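Glucose-binding protein (Thermus thermophilus HB27, PDB 2B3F) binds glucose or galactose and probably delivers it, as a periplasmic binding protein, to a sugar transport system. Local coordinates at residues A[52-57]-A[79-84]. Sequence-based numbering, arbitrary orientation.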
loop_
_atom_site.group_PDB
_atom_site.type_symbol
_atom_site.label_atom_id
_atom_site.label_comp_id
_atom_site.label_asym_id
_atom_site.label_seq_id
_atom_site.Cartn_x
_atom_site.Cartn_y
_atom_site.Cartn_z
ATOM N N THR A 52 10.428 0.619 -19.000
ATOM C CA THR A 52 11.181 1.197 -20.105
ATOM C C THR A 52 12.685 1.232 -19.798
ATOM O O THR A 52 13.509 0.875 -20.632
ATOM C CB THR A 52 10.684 2.636 -20.376
ATOM O OG1 THR A 52 9.278 2.586 -20.654
ATOM C CG2 THR A 52 11.439 3.264 -21.553
ATOM N N ARG A 53 13.030 1.662 -18.593
ATOM C CA ARG A 53 14.433 1.749 -18.183
ATOM C C ARG A 53 15.100 0.396 -18.089
ATOM O O ARG A 53 16.189 0.195 -18.632
ATOM C CB ARG A 53 14.557 2.460 -16.844
ATOM C CG ARG A 53 14.304 3.920 -16.987
ATOM C CD ARG A 53 14.792 4.679 -15.836
ATOM N NE ARG A 53 16.241 4.585 -15.715
ATOM C CZ ARG A 53 16.944 5.314 -14.865
ATOM N NH1 ARG A 53 16.334 6.187 -14.090
ATOM N NH2 ARG A 53 18.258 5.153 -14.797
ATOM N N MET A 54 14.432 -0.537 -17.421
ATOM C CA MET A 54 14.994 -1.865 -17.221
ATOM C C MET A 54 15.146 -2.593 -18.557
ATOM O O MET A 54 16.204 -3.157 -18.844
ATOM C CB MET A 54 14.116 -2.667 -16.266
ATOM C CG MET A 54 14.126 -2.140 -14.829
ATOM S SD MET A 54 15.732 -2.258 -13.954
ATOM C CE MET A 54 15.655 -3.932 -13.397
ATOM N N LEU A 55 14.116 -2.573 -19.396
ATOM C CA LEU A 55 14.220 -3.267 -20.691
ATOM C C LEU A 55 15.223 -2.575 -21.634
ATOM O O LEU A 55 15.806 -3.204 -22.513
ATOM C CB LEU A 55 12.828 -3.409 -21.341
ATOM C CG LEU A 55 11.802 -4.283 -20.612
ATOM C CD1 LEU A 55 10.443 -4.238 -21.328
ATOM C CD2 LEU A 55 12.293 -5.710 -20.471
ATOM N N GLY A 56 15.409 -1.273 -21.466
ATOM C CA GLY A 56 16.378 -0.529 -22.265
ATOM C C GLY A 56 17.804 -0.734 -21.790
ATOM O O GLY A 56 18.750 -0.209 -22.410
ATOM N N GLY A 57 17.975 -1.492 -20.708
ATOM C CA GLY A 57 19.304 -1.725 -20.135
ATOM C C GLY A 57 19.868 -0.529 -19.377
ATOM O O GLY A 57 21.088 -0.361 -19.305
ATOM N N ASN A 79 15.803 -12.275 -13.702
ATOM C CA ASN A 79 17.238 -12.342 -13.426
ATOM C C ASN A 79 17.921 -10.981 -13.583
ATOM O O ASN A 79 19.034 -10.882 -14.096
ATOM C CB ASN A 79 17.871 -13.423 -14.335
ATOM C CG ASN A 79 17.307 -14.820 -14.051
ATOM O OD1 ASN A 79 16.740 -15.483 -14.944
ATOM N ND2 ASN A 79 17.413 -15.253 -12.791
ATOM N N ARG A 80 17.237 -9.920 -13.153
ATOM C CA ARG A 80 17.764 -8.551 -13.266
ATOM C C ARG A 80 18.188 -7.921 -11.941
ATOM O O ARG A 80 18.668 -6.787 -11.933
ATOM C CB ARG A 80 16.724 -7.643 -13.947
ATOM C CG ARG A 80 16.455 -7.994 -15.386
ATOM C CD ARG A 80 17.681 -7.839 -16.327
ATOM N NE ARG A 80 17.278 -7.999 -17.737
ATOM C CZ ARG A 80 16.980 -6.988 -18.557
ATOM N NH1 ARG A 80 17.039 -5.734 -18.137
ATOM N NH2 ARG A 80 16.608 -7.220 -19.814
ATOM N N MET A 81 18.030 -8.656 -10.843
ATOM C CA MET A 81 18.362 -8.169 -9.518
ATOM C C MET A 81 19.487 -9.004 -8.900
ATOM O O MET A 81 19.588 -10.210 -9.170
ATOM C CB MET A 81 17.151 -8.276 -8.582
ATOM C CG MET A 81 15.882 -7.551 -9.042
ATOM S SD MET A 81 16.167 -5.815 -9.351
ATOM C CE MET A 81 16.130 -5.157 -7.704
ATOM N N GLU A 82 20.292 -8.361 -8.052
ATOM C CA GLU A 82 21.322 -9.068 -7.286
ATOM C C GLU A 82 20.745 -9.703 -6.019
ATOM O O GLU A 82 19.880 -9.143 -5.342
ATOM C CB GLU A 82 22.457 -8.123 -6.884
ATOM C CG GLU A 82 23.309 -7.655 -8.021
ATOM C CD GLU A 82 24.663 -7.135 -7.566
ATOM O OE1 GLU A 82 25.164 -7.631 -6.525
ATOM O OE2 GLU A 82 25.202 -6.237 -8.256
ATOM N N ASP A 83 21.262 -10.882 -5.695
ATOM C CA ASP A 83 20.949 -11.579 -4.462
ATOM C C ASP A 83 21.621 -10.851 -3.310
ATOM O O ASP A 83 22.829 -10.587 -3.360
ATOM C CB ASP A 83 21.476 -13.020 -4.580
ATOM C CG ASP A 83 21.140 -13.893 -3.397
ATOM O OD1 ASP A 83 20.522 -13.455 -2.415
ATOM O OD2 ASP A 83 21.527 -15.090 -3.459
ATOM N N LEU A 84 20.836 -10.512 -2.289
ATOM C CA LEU A 84 21.286 -9.729 -1.148
ATOM C C LEU A 84 21.568 -10.573 0.105
ATOM O O LEU A 84 21.773 -10.020 1.176
ATOM C CB LEU A 84 20.235 -8.665 -0.793
ATOM C CG LEU A 84 19.806 -7.739 -1.938
ATOM C CD1 LEU A 84 18.746 -6.751 -1.438
ATOM C CD2 LEU A 84 20.999 -6.979 -2.486
HETATM O O HOH W 1 17.532 -5.125 -21.887
#
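Met54, in the last turn of helix 44-55, meets Arg80 twice, once with its side chain and once with its carbonyl. The thioether chain turns about CB-CG and again about CG-SD (chi2 -65°, chi3 -83°). This brings Met54 CE to 3.9 Å from Arg80 CB and leaves it at the looser distance of 4.5 Å from Met81 SD. The Met54 and Arg80 side chains run past each other in opposite senses, and the arginine chain, bent at chi2, carries the guanidinium to the carbonyls of the last turn. There its NH1 donates to Met54 O at 2.8 Å, with the oxygen at the edge of the guanidinium, close to its plane. The N-H...O angle is 144°, and the donor stands well above the carbonyl plane. Gly57 N, 3.1 Å from Met54 O, comes from the other face, and the oxygen is gripped by two donors. Leu55 adds its own carbonyl through a water: Leu55 O takes a bond from it at 2.7 Å, while Arg80 NH2 donates to it at 3.1 Å. Trp75 of helix 69-76 touches Met54, Leu55, Arg80 and Met81, and Phe63 packs on both methionines. The positive guanidinium probably also suits the negative end of the helix dipole. Gly57, at positive phi, ends the helix in a Schellman motif; beside it, an arginine that directly follows a second Schellman motif, at Asn79, donates to a last-turn carbonyl of helix 44-55 in the solute-binding protein fold, away from the sugar site.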